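PDB 4JGA: 3-oxoacyl-[acyl-carrier-protein] synthase 2 from Rickettsia rickettsii, which probably catalyses the condensation of malonyl-ACP with a growing acyl-ACP chain, the elongation step of bacterial fatty acid synthesis. Local coordinates for residues L124-G129 with L163-V168; K38-G43 with I384-L389; A59-G64 with K233-P238. All blocks are in the same frame, centred on the assembly; numbering follows the deposited sequence.

Interaction 1: residues L124-G129 with L163-V168; sequences LILGSG and LLSGLV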
ATOM      1  N   LEU A 124       7.533   9.222  -5.171  1.00  7.74           N
ATOM      2  CA  LEU A 124       6.106   9.031  -5.398  1.00  7.69           C
ATOM      3  C   LEU A 124       5.477   8.158  -4.275  1.00  7.40           C
ATOM      4  O   LEU A 124       6.077   7.169  -3.824  1.00  7.18           O
ATOM      5  CB  LEU A 124       5.855   8.336  -6.741  1.00  8.03           C
ATOM      6  CG  LEU A 124       6.599   8.851  -7.983  1.00  8.49           C
ATOM      7  CD1 LEU A 124       7.944   8.177  -8.114  1.00  8.60           C
ATOM      8  CD2 LEU A 124       5.784   8.601  -9.246  1.00  8.69           C
ATOM      9  N   ILE A 125       4.254   8.529  -3.888  1.00  7.24           N
ATOM     10  CA  ILE A 125       3.382   7.694  -3.076  1.00  7.10           C
ATOM     11  C   ILE A 125       1.991   7.787  -3.688  1.00  7.16           C
ATOM     12  O   ILE A 125       1.208   8.721  -3.412  1.00  7.27           O
ATOM     13  CB  ILE A 125       3.343   8.089  -1.591  1.00  7.05           C
ATOM     14  CG1 ILE A 125       4.756   8.068  -0.989  1.00  7.06           C
ATOM     15  CG2 ILE A 125       2.473   7.102  -0.818  1.00  6.93           C
ATOM     16  CD1 ILE A 125       4.779   8.325   0.514  1.00  7.15           C
ATOM     17  N   LEU A 126       1.729   6.819  -4.547  1.00  7.14           N
ATOM     18  CA  LEU A 126       0.506   6.750  -5.308  1.00  7.40           C
ATOM     19  C   LEU A 126      -0.173   5.408  -4.982  1.00  7.47           C
ATOM     20  O   LEU A 126       0.454   4.349  -4.989  1.00  7.25           O
ATOM     21  CB  LEU A 126       0.758   6.913  -6.823  1.00  7.50           C
ATOM     22  CG  LEU A 126       1.309   8.242  -7.275  1.00  7.59           C
ATOM     23  CD1 LEU A 126       1.800   8.168  -8.700  1.00  7.87           C
ATOM     24  CD2 LEU A 126       0.232   9.305  -7.139  1.00  7.91           C
ATOM     25  N   GLY A 127      -1.451   5.486  -4.620  1.00  7.76           N
ATOM     26  CA  GLY A 127      -2.155   4.288  -4.154  1.00  7.85           C
ATOM     27  C   GLY A 127      -3.510   4.075  -4.787  1.00  8.08           C
ATOM     28  O   GLY A 127      -3.973   4.872  -5.628  1.00  8.31           O
ATOM     29  N   SER A 128      -4.112   2.965  -4.367  1.00  8.16           N
ATOM     30  CA  SER A 128      -5.479   2.586  -4.686  1.00  8.55           C
ATOM     31  C   SER A 128      -6.003   1.740  -3.524  1.00  8.61           C
ATOM     32  O   SER A 128      -5.226   1.131  -2.808  1.00  8.83           O
ATOM     33  CB  SER A 128      -5.516   1.786  -5.986  1.00  8.49           C
ATOM     34  OG  SER A 128      -6.857   1.549  -6.398  1.00  8.62           O
ATOM     35  N   GLY A 129      -7.304   1.733  -3.303  1.00  8.91           N
ATOM     36  CA  GLY A 129      -7.866   0.912  -2.227  1.00  8.99           C
ATOM     37  C   GLY A 129      -7.964  -0.545  -2.627  1.00  8.94           C
ATOM     38  O   GLY A 129      -7.619  -1.456  -1.852  1.00  8.57           O
ATOM     39  N   LEU A 163       2.231  -0.270  -9.731  1.00  7.44           N
ATOM     40  CA  LEU A 163       2.615   0.071 -11.094  1.00  7.82           C
ATOM     41  C   LEU A 163       2.096   1.442 -11.538  1.00  7.89           C
ATOM     42  O   LEU A 163       2.488   1.950 -12.608  1.00  8.05           O
ATOM     43  CB  LEU A 163       2.254  -1.057 -12.067  1.00  8.20           C
ATOM     44  CG  LEU A 163       3.413  -1.997 -12.424  1.00  8.56           C
ATOM     45  CD1 LEU A 163       4.401  -1.265 -13.319  1.00  8.93           C
ATOM     46  CD2 LEU A 163       4.142  -2.530 -11.214  1.00  8.61           C
ATOM     47  N   LEU A 164       1.242   2.055 -10.721  1.00  7.69           N
ATOM     48  CA  LEU A 164       0.883   3.448 -10.966  1.00  7.98           C
ATOM     49  C   LEU A 164       2.088   4.325 -10.664  1.00  8.19           C
ATOM     50  O   LEU A 164       2.556   5.064 -11.550  1.00  8.46           O
ATOM     51  CB  LEU A 164      -0.326   3.845 -10.172  1.00  7.86           C
ATOM     52  CG  LEU A 164      -0.638   5.355 -10.125  1.00  8.03           C
ATOM     53  CD1 LEU A 164      -0.753   6.027 -11.488  1.00  8.30           C
ATOM     54  CD2 LEU A 164      -1.930   5.501  -9.372  1.00  8.00           C
ATOM     55  N   SER A 165       2.653   4.171  -9.462  1.00  7.99           N
ATOM     56  CA  SER A 165       3.949   4.816  -9.129  1.00  8.26           C
ATOM     57  C   SER A 165       5.029   4.412 -10.153  1.00  8.54           C
ATOM     58  O   SER A 165       5.787   5.259 -10.621  1.00  8.57           O
ATOM     59  CB  SER A 165       4.424   4.452  -7.704  1.00  7.99           C
ATOM     60  OG  SER A 165       3.673   5.129  -6.710  1.00  8.03           O
ATOM     61  N   GLY A 166       5.070   3.127 -10.515  1.00  8.55           N
ATOM     62  CA  GLY A 166       6.043   2.654 -11.503  1.00  8.96           C
ATOM     63  C   GLY A 166       6.009   3.431 -12.836  1.00  9.37           C
ATOM     64  O   GLY A 166       7.034   3.897 -13.311  1.00  9.62           O
ATOM     65  N   LEU A 167       4.821   3.547 -13.429  1.00  9.52           N
ATOM     66  CA  LEU A 167       4.684   4.177 -14.727  1.00 10.18           C
ATOM     67  C   LEU A 167       4.910   5.683 -14.707  1.00 10.00           C
ATOM     68  O   LEU A 167       5.481   6.209 -15.654  1.00 10.54           O
ATOM     69  CB  LEU A 167       3.341   3.845 -15.390  1.00 10.62           C
ATOM     70  CG  LEU A 167       3.240   2.420 -15.959  1.00 11.14           C
ATOM     71  CD1 LEU A 167       1.879   2.258 -16.631  1.00 11.61           C
ATOM     72  CD2 LEU A 167       4.330   2.164 -16.967  1.00 11.72           C
ATOM     73  N   VAL A 168       4.486   6.360 -13.647  1.00  9.40           N
ATOM     74  CA  VAL A 168       4.710   7.790 -13.526  1.00  9.40           C
ATOM     75  C   VAL A 168       6.203   7.983 -13.342  1.00  9.42           C
ATOM     76  O   VAL A 168       6.780   8.879 -13.938  1.00  9.50           O
ATOM     77  CB  VAL A 168       3.922   8.401 -12.375  1.00  8.99           C
ATOM     78  CG1 VAL A 168       4.231   9.886 -12.182  1.00  9.13           C
ATOM     79  CG2 VAL A 168       2.428   8.218 -12.622  1.00  9.11           C
TER
HETATM   80  O   HOH W   1       1.194   3.111  -7.271  1.00  8.93           O
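L126 and S165 mark the closest backbone approach, with CA atoms 5.5 Å apart, where strand 124-127 and helix 163-168 run at 136° to one another with their axes 7.5 Å apart. A water accepts from S165 N, 2.8 Å away, and donates to L126 O at 2.7 Å. It bridges a strand carbonyl and a helix amide. L124 and L126 both point at the helix. L124 lays CD2 against V168 CG1, at 3.6 Å. L126 lies across L164 at about a right angle, its CB 3.9 Å from L164 CG, while its CD1 reaches V168 CG2. V168 therefore offers one methyl to each leucine: its CG1 is anti to the backbone N (chi1 176°) and meets L124, and its CG2 lies beside that N and meets L126. The S165 hydroxyl lies against the CB atoms of L124 and L126, its OG 3.4 Å from L126 CB, and is hydrogen-bonded to Q179 O. The contact is buried. The helix packs on one face of the central mixed sheet; I125 points to the other face, onto helix 187-200, consistent with the layered thiolase-type fold. Helix 93-109 covers L164 and V168, and strands 178-179 and 206-213 flank strand 122-127.

Interaction 2: residues K38-G43 with I384-L389; sequences KNIVDG and IAPPTL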
ATOM      1  N   LYS A  38     -15.092  23.669 -11.536  1.00 16.31           N
ATOM      2  CA  LYS A  38     -16.256  24.461 -11.963  1.00 17.40           C
ATOM      3  C   LYS A  38     -17.551  23.688 -11.691  1.00 17.40           C
ATOM      4  O   LYS A  38     -18.510  24.245 -11.152  1.00 17.92           O
ATOM      5  CB  LYS A  38     -16.187  24.907 -13.445  1.00 18.51           C
ATOM      6  N   ASN A  39     -17.594  22.412 -12.070  1.00 16.92           N
ATOM      7  CA  ASN A  39     -18.813  21.619 -11.862  1.00 17.12           C
ATOM      8  C   ASN A  39     -19.171  21.365 -10.408  1.00 16.57           C
ATOM      9  O   ASN A  39     -20.357  21.428 -10.036  1.00 16.77           O
ATOM     10  CB  ASN A  39     -18.761  20.311 -12.646  1.00 16.96           C
ATOM     11  CG  ASN A  39     -19.015  20.540 -14.120  1.00 18.16           C
ATOM     12  OD1 ASN A  39     -19.711  21.476 -14.493  1.00 19.19           O
ATOM     13  ND2 ASN A  39     -18.450  19.710 -14.949  1.00 18.14           N
ATOM     14  N   ILE A  40     -18.149  21.128  -9.579  1.00 15.84           N
ATOM     15  CA  ILE A  40     -18.363  21.002  -8.141  1.00 15.58           C
ATOM     16  C   ILE A  40     -19.005  22.259  -7.577  1.00 16.55           C
ATOM     17  O   ILE A  40     -20.069  22.218  -6.927  1.00 16.75           O
ATOM     18  CB  ILE A  40     -17.046  20.735  -7.395  1.00 14.74           C
ATOM     19  CG1 ILE A  40     -16.556  19.296  -7.649  1.00 14.04           C
ATOM     20  CG2 ILE A  40     -17.185  21.030  -5.906  1.00 14.64           C
ATOM     21  CD1 ILE A  40     -17.415  18.191  -7.054  1.00 13.76           C
ATOM     22  N   VAL A  41     -18.370  23.389  -7.842  1.00 17.22           N
ATOM     23  CA  VAL A  41     -18.866  24.669  -7.318  1.00 18.24           C
ATOM     24  C   VAL A  41     -20.273  24.968  -7.834  1.00 19.66           C
ATOM     25  O   VAL A  41     -21.108  25.538  -7.106  1.00 20.54           O
ATOM     26  CB  VAL A  41     -17.837  25.775  -7.637  1.00 18.54           C
ATOM     27  CG1 VAL A  41     -18.417  27.158  -7.514  1.00 19.92           C
ATOM     28  CG2 VAL A  41     -16.627  25.620  -6.708  1.00 17.83           C
ATOM     29  N   ASP A  42     -20.535  24.626  -9.100  1.00 20.13           N
ATOM     30  CA  ASP A  42     -21.818  24.937  -9.720  1.00 21.44           C
ATOM     31  C   ASP A  42     -22.924  23.977  -9.296  1.00 21.06           C
ATOM     32  O   ASP A  42     -24.043  24.155  -9.705  1.00 21.73           O
ATOM     33  CB  ASP A  42     -21.706  24.937 -11.249  1.00 22.36           C
ATOM     34  CG  ASP A  42     -20.888  26.099 -11.781  1.00 23.13           C
ATOM     35  OD1 ASP A  42     -20.666  27.073 -11.038  1.00 23.62           O
ATOM     36  OD2 ASP A  42     -20.514  26.052 -12.973  1.00 23.82           O
ATOM     37  N   GLY A  43     -22.619  22.982  -8.482  1.00 19.75           N
ATOM     38  CA  GLY A  43     -23.644  22.104  -7.987  1.00 19.74           C
ATOM     39  C   GLY A  43     -24.037  21.018  -8.976  1.00 19.67           C
ATOM     40  O   GLY A  43     -25.122  20.482  -8.884  1.00 19.87           O
ATOM     41  N   ILE A 384     -14.150  29.697  -1.494  1.00 15.42           N
ATOM     42  CA  ILE A 384     -15.476  29.165  -1.636  1.00 15.61           C
ATOM     43  C   ILE A 384     -15.535  27.728  -1.140  1.00 14.91           C
ATOM     44  O   ILE A 384     -14.628  26.943  -1.375  1.00 13.99           O
ATOM     45  CB  ILE A 384     -15.976  29.289  -3.086  1.00 15.88           C
ATOM     46  CG1 ILE A 384     -17.459  28.975  -3.167  1.00 16.28           C
ATOM     47  CG2 ILE A 384     -15.215  28.395  -4.030  1.00 15.25           C
ATOM     48  CD1 ILE A 384     -18.077  29.450  -4.467  1.00 16.99           C
ATOM     49  N   ALA A 385     -16.615  27.427  -0.429  1.00 15.28           N
ATOM     50  CA  ALA A 385     -16.884  26.108   0.061  1.00 14.91           C
ATOM     51  C   ALA A 385     -17.878  25.446  -0.884  1.00 15.17           C
ATOM     52  O   ALA A 385     -18.942  26.014  -1.156  1.00 16.08           O
ATOM     53  CB  ALA A 385     -17.495  26.208   1.457  1.00 15.29           C
ATOM     54  N   PRO A 386     -17.546  24.262  -1.385  1.00 14.53           N
ATOM     55  CA  PRO A 386     -18.452  23.530  -2.245  1.00 14.75           C
ATOM     56  C   PRO A 386     -19.670  23.002  -1.474  1.00 15.05           C
ATOM     57  O   PRO A 386     -19.583  22.790  -0.259  1.00 15.32           O
ATOM     58  CB  PRO A 386     -17.573  22.405  -2.797  1.00 13.91           C
ATOM     59  CG  PRO A 386     -16.532  22.205  -1.787  1.00 13.42           C
ATOM     60  CD  PRO A 386     -16.304  23.525  -1.119  1.00 13.76           C
ATOM     61  N   PRO A 387     -20.811  22.806  -2.160  1.00 15.54           N
ATOM     62  CA  PRO A 387     -22.085  22.438  -1.521  1.00 15.97           C
ATOM     63  C   PRO A 387     -22.213  20.953  -1.126  1.00 15.44           C
ATOM     64  O   PRO A 387     -21.604  20.071  -1.736  1.00 14.84           O
ATOM     65  CB  PRO A 387     -23.104  22.757  -2.609  1.00 16.80           C
ATOM     66  CG  PRO A 387     -22.365  22.453  -3.872  1.00 16.44           C
ATOM     67  CD  PRO A 387     -20.939  22.865  -3.624  1.00 15.83           C
ATOM     68  N   THR A 388     -22.993  20.691  -0.088  1.00 15.73           N
ATOM     69  CA  THR A 388     -23.507  19.357   0.115  1.00 15.58           C
ATOM     70  C   THR A 388     -24.823  19.297  -0.664  1.00 16.46           C
ATOM     71  O   THR A 388     -25.861  19.825  -0.241  1.00 17.00           O
ATOM     72  CB  THR A 388     -23.731  19.042   1.597  1.00 15.55           C
ATOM     73  OG1 THR A 388     -22.508  19.250   2.315  1.00 14.88           O
ATOM     74  CG2 THR A 388     -24.184  17.635   1.747  1.00 15.34           C
ATOM     75  N   LEU A 389     -24.758  18.687  -1.839  1.00 16.61           N
ATOM     76  CA  LEU A 389     -25.963  18.463  -2.629  1.00 17.52           C
ATOM     77  C   LEU A 389     -26.913  17.526  -1.899  1.00 17.85           C
ATOM     78  O   LEU A 389     -26.504  16.726  -1.019  1.00 17.14           O
ATOM     79  CB  LEU A 389     -25.614  17.888  -3.999  1.00 17.48           C
ATOM     80  CG  LEU A 389     -24.718  18.755  -4.902  1.00 17.37           C
ATOM     81  CD1 LEU A 389     -24.548  18.057  -6.240  1.00 17.44           C
ATOM     82  CD2 LEU A 389     -25.330  20.138  -5.085  1.00 18.36           C
TER
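The C-terminal end of helix 33-41, where I40 and V41 precede a Schellman motif at G43, packs against the segment I384-L389, a short weak strand that runs into a loop with two prolines. G43 has positive phi (81°) and turns the chain out of the helix, with its N bonded to I40 O at 3.1 Å. No hydrogen bond crosses the contact. P386 and P387 have no backbone N-H to offer, and the packing is mostly apolar. I40 and P386 lie side by side and point the same way. I40 CG2 is anti to the backbone N and is brought within 3.4 Å of P386 CB, a tight pair. V41 and I384 meet tip to tip, V41 CG1 being 3.8 Å from I384 CD1. I384 is extended at both torsions (chi1 -169°, chi2 164°), which carries its CD1 out to the valine. A second methyl pair, V41 CG2 and I384 CG2, lies at 4.1 Å. P387 lies over the I40 carbonyl, its CD 3.5 Å from I40 O, the same oxygen that accepts from G43 N. L389 closes the far end: its CD1 is 3.6 Å from G43 O and its CD2 is 3.9 Å from G43 CA. Around the contact, I40 also touches S360 and I361 of helix 358-361, and P386 O accepts from S355 OG. A385 pairs through its backbone with K408. The side chain of P386 lies about 10 Å from the bound potassium ion, so the contact is near that site without being part of it. This is a glycine-terminated helix end packed on a Pro-Pro connection, and it joins the N-terminal and C-terminal family regions of a thiolase-type fold.

Interaction 3: residues A59-G64 with K233-P238; sequences ACKIAG and KYNDNP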
ATOM      1  N   ALA A  59     -28.574  -4.812  -7.201  1.00 19.96           N
ATOM      2  CA  ALA A  59     -29.512  -3.954  -6.495  1.00 19.62           C
ATOM      3  C   ALA A  59     -29.130  -2.485  -6.576  1.00 18.77           C
ATOM      4  O   ALA A  59     -29.984  -1.615  -6.451  1.00 18.98           O
ATOM      5  CB  ALA A  59     -29.614  -4.383  -5.048  1.00 19.45           C
ATOM      6  N   CYS A  60     -27.842  -2.194  -6.765  1.00 17.93           N
ATOM      7  CA  CYS A  60     -27.379  -0.817  -7.042  1.00 17.21           C
ATOM      8  C   CYS A  60     -26.967  -0.705  -8.503  1.00 17.35           C
ATOM      9  O   CYS A  60     -26.206  -1.507  -8.989  1.00 17.15           O
ATOM     10  CB  CYS A  60     -26.205  -0.428  -6.156  1.00 16.29           C
ATOM     11  SG  CYS A  60     -25.610   1.262  -6.480  1.00 15.93           S
ATOM     12  N   LYS A  61     -27.525   0.277  -9.204  1.00 17.70           N
ATOM     13  CA  LYS A  61     -27.408   0.354 -10.653  1.00 18.40           C
ATOM     14  C   LYS A  61     -26.761   1.658 -11.097  1.00 18.00           C
ATOM     15  O   LYS A  61     -26.787   1.989 -12.273  1.00 18.47           O
ATOM     16  CB  LYS A  61     -28.801   0.223 -11.288  1.00 19.64           C
ATOM     17  CG  LYS A  61     -29.466  -1.120 -11.006  1.00 20.32           C
ATOM     18  CD  LYS A  61     -30.926  -1.132 -11.423  1.00 21.52           C
ATOM     19  CE  LYS A  61     -31.635  -2.332 -10.829  1.00 22.04           C
ATOM     20  NZ  LYS A  61     -31.122  -3.620 -11.373  1.00 22.51           N
ATOM     21  N   ILE A  62     -26.176   2.389 -10.150  1.00 17.01           N
ATOM     22  CA  ILE A  62     -25.680   3.746 -10.426  1.00 16.72           C
ATOM     23  C   ILE A  62     -24.271   3.921  -9.879  1.00 15.67           C
ATOM     24  O   ILE A  62     -23.839   3.164  -9.029  1.00 14.97           O
ATOM     25  CB  ILE A  62     -26.573   4.821  -9.779  1.00 16.71           C
ATOM     26  CG1 ILE A  62     -26.678   4.598  -8.259  1.00 16.20           C
ATOM     27  CG2 ILE A  62     -27.955   4.821 -10.431  1.00 17.86           C
ATOM     28  CD1 ILE A  62     -27.284   5.760  -7.473  1.00 16.20           C
ATOM     29  N   ALA A  63     -23.585   4.940 -10.368  1.00 15.53           N
ATOM     30  CA  ALA A  63     -22.237   5.215  -9.929  1.00 15.04           C
ATOM     31  C   ALA A  63     -21.796   6.580 -10.431  1.00 15.19           C
ATOM     32  O   ALA A  63     -22.363   7.100 -11.385  1.00 15.78           O
ATOM     33  CB  ALA A  63     -21.267   4.126 -10.421  1.00 14.97           C
ATOM     34  N   GLY A  64     -20.773   7.114  -9.762  1.00 14.68           N
ATOM     35  CA  GLY A  64     -20.007   8.262 -10.241  1.00 14.91           C
ATOM     36  C   GLY A  64     -19.010   7.789 -11.284  1.00 15.12           C
ATOM     37  O   GLY A  64     -18.023   7.132 -10.966  1.00 14.86           O
ATOM     38  N   LYS A 233     -31.881   2.540  -3.298  1.00 22.85           N
ATOM     39  CA  LYS A 233     -33.220   3.088  -3.387  1.00 24.48           C
ATOM     40  C   LYS A 233     -33.394   4.288  -4.372  1.00 25.22           C
ATOM     41  O   LYS A 233     -34.509   4.751  -4.586  1.00 26.34           O
ATOM     42  CB  LYS A 233     -33.687   3.516  -1.968  1.00 24.99           C
ATOM     43  N   TYR A 234     -32.322   4.798  -4.966  1.00 24.70           N
ATOM     44  CA  TYR A 234     -32.446   5.928  -5.895  1.00 25.48           C
ATOM     45  C   TYR A 234     -31.957   5.580  -7.305  1.00 25.35           C
ATOM     46  O   TYR A 234     -31.482   6.475  -8.026  1.00 25.68           O
ATOM     47  CB  TYR A 234     -31.650   7.128  -5.384  1.00 25.16           C
ATOM     48  CG  TYR A 234     -32.318   7.929  -4.283  1.00 25.99           C
ATOM     49  CD1 TYR A 234     -32.209   7.528  -2.961  1.00 25.64           C
ATOM     50  CD2 TYR A 234     -33.024   9.092  -4.564  1.00 27.15           C
ATOM     51  CE1 TYR A 234     -32.800   8.242  -1.943  1.00 26.48           C
ATOM     52  CE2 TYR A 234     -33.611   9.836  -3.549  1.00 28.04           C
ATOM     53  CZ  TYR A 234     -33.486   9.400  -2.237  1.00 27.71           C
ATOM     54  OH  TYR A 234     -34.056  10.106  -1.226  1.00 28.63           O
ATOM     55  N   ASN A 235     -32.097   4.323  -7.729  1.00 25.24           N
ATOM     56  CA  ASN A 235     -31.655   3.924  -9.076  1.00 25.28           C
ATOM     57  C   ASN A 235     -32.379   4.670 -10.218  1.00 26.73           C
ATOM     58  O   ASN A 235     -31.792   4.874 -11.286  1.00 26.76           O
ATOM     59  CB  ASN A 235     -31.813   2.423  -9.302  1.00 24.90           C
ATOM     60  CG  ASN A 235     -30.843   1.600  -8.473  1.00 23.63           C
ATOM     61  OD1 ASN A 235     -29.698   1.999  -8.204  1.00 22.83           O
ATOM     62  ND2 ASN A 235     -31.280   0.413  -8.102  1.00 23.52           N
ATOM     63  N   ASP A 236     -33.615   5.083  -9.986  1.00 28.08           N
ATOM     64  CA  ASP A 236     -34.374   5.871 -10.965  1.00 29.86           C
ATOM     65  C   ASP A 236     -34.048   7.352 -10.950  1.00 30.26           C
ATOM     66  O   ASP A 236     -34.366   8.052 -11.906  1.00 31.05           O
ATOM     67  CB  ASP A 236     -35.862   5.699 -10.722  1.00 31.29           C
ATOM     68  CG  ASP A 236     -36.291   4.250 -10.893  1.00 31.58           C
ATOM     69  OD1 ASP A 236     -35.703   3.556 -11.732  1.00 31.02           O
ATOM     70  OD2 ASP A 236     -37.204   3.787 -10.190  1.00 32.76           O
ATOM     71  N   ASN A 237     -33.390   7.824  -9.894  1.00 29.81           N
ATOM     72  CA  ASN A 237     -32.983   9.232  -9.804  1.00 30.21           C
ATOM     73  C   ASN A 237     -31.565   9.323  -9.260  1.00 28.40           C
ATOM     74  O   ASN A 237     -31.363   9.753  -8.126  1.00 27.63           O
ATOM     75  CB  ASN A 237     -33.930  10.011  -8.879  1.00 31.63           C
ATOM     76  CG  ASN A 237     -35.339  10.081  -9.393  1.00 33.72           C
ATOM     77  OD1 ASN A 237     -35.769  11.118  -9.863  1.00 35.41           O
ATOM     78  ND2 ASN A 237     -36.081   8.980  -9.288  1.00 34.41           N
ATOM     79  N   PRO A 238     -30.574   8.904 -10.069  1.00 27.65           N
ATOM     80  CA  PRO A 238     -29.184   8.754  -9.628  1.00 25.99           C
ATOM     81  C   PRO A 238     -28.600   9.995  -8.945  1.00 25.64           C
ATOM     82  O   PRO A 238     -27.876   9.859  -7.966  1.00 24.51           O
ATOM     83  CB  PRO A 238     -28.419   8.455 -10.920  1.00 25.51           C
ATOM     84  CG  PRO A 238     -29.426   7.963 -11.880  1.00 26.56           C
ATOM     85  CD  PRO A 238     -30.761   8.499 -11.480  1.00 27.99           C
TER
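The side-chain amide of N235 is gripped at both ends by the backbone of residues 59-61. Its ND2 donates to A59 O at 2.9 Å, with a nearly straight N-H...O angle of 164°. Its OD1 accepts from K61 N, also at 2.9 Å, with an angle of 155°. A59 O lies almost in the plane of the amide, whereas K61 N comes to OD1 from well above the carbonyl plane, 52° out of it. Two bonds of opposite sense fix the rotation of the amide and leave little doubt as to which end is oxygen. N235 follows Y234, the first residue of a type I turn that ends at N237, and N237 N closes it onto Y234 O at 3.0 Å. The turn thus presents the asparagine to the other segment. The K61 and N235 side chains cross at about a right angle, with K61 CD 3.7 Å from N235 ND2. The lysine then bends at its last torsion, and NZ bonds to L58 O and T55 O. I62 points at the turn. Its CG2 packs on P238 CB at 3.7 Å, and its CG1 lies 4.0 Å from N235 OD1. I62 and P238 both also touch I47 of strand 47-49, the antiparallel partner of strand 62-64. The Y234 ring takes little part; its OH is hydrogen-bonded to D248. The contact combines one neutral, directional amide bridge with a small apolar patch. No charge pair crosses it. The bridge depends on main-chain atoms of A59 and K61 and not on their side chains. The primary amide of N235 offers an N-H and a C=O on one side, which a single trans peptide group cannot do, and so bridges A59 O and K61 N.

From the N terminus, the chain first passes helix 33-41, whose end later meets residues 384-389; interaction 2 therefore closes the longest loop, spanning most of the protein. Within it, residues 59-64 meet residues 233-238, so interaction 3 closes a second loop. Interaction 1 closes the shortest, between 124-129 and 163-168, inside both others. The three are concentric and none cross. Interaction 1 ties a helix to the main mixed sheet, interaction 3 ties a small two-stranded antiparallel sheet to the loop after helix 218-226, and interaction 2 joins the two family regions. Interactions 2 and 3 are nearest, about 9 Å between closest atoms; interactions 1 and 2 lie on opposite sides of the chain's centre.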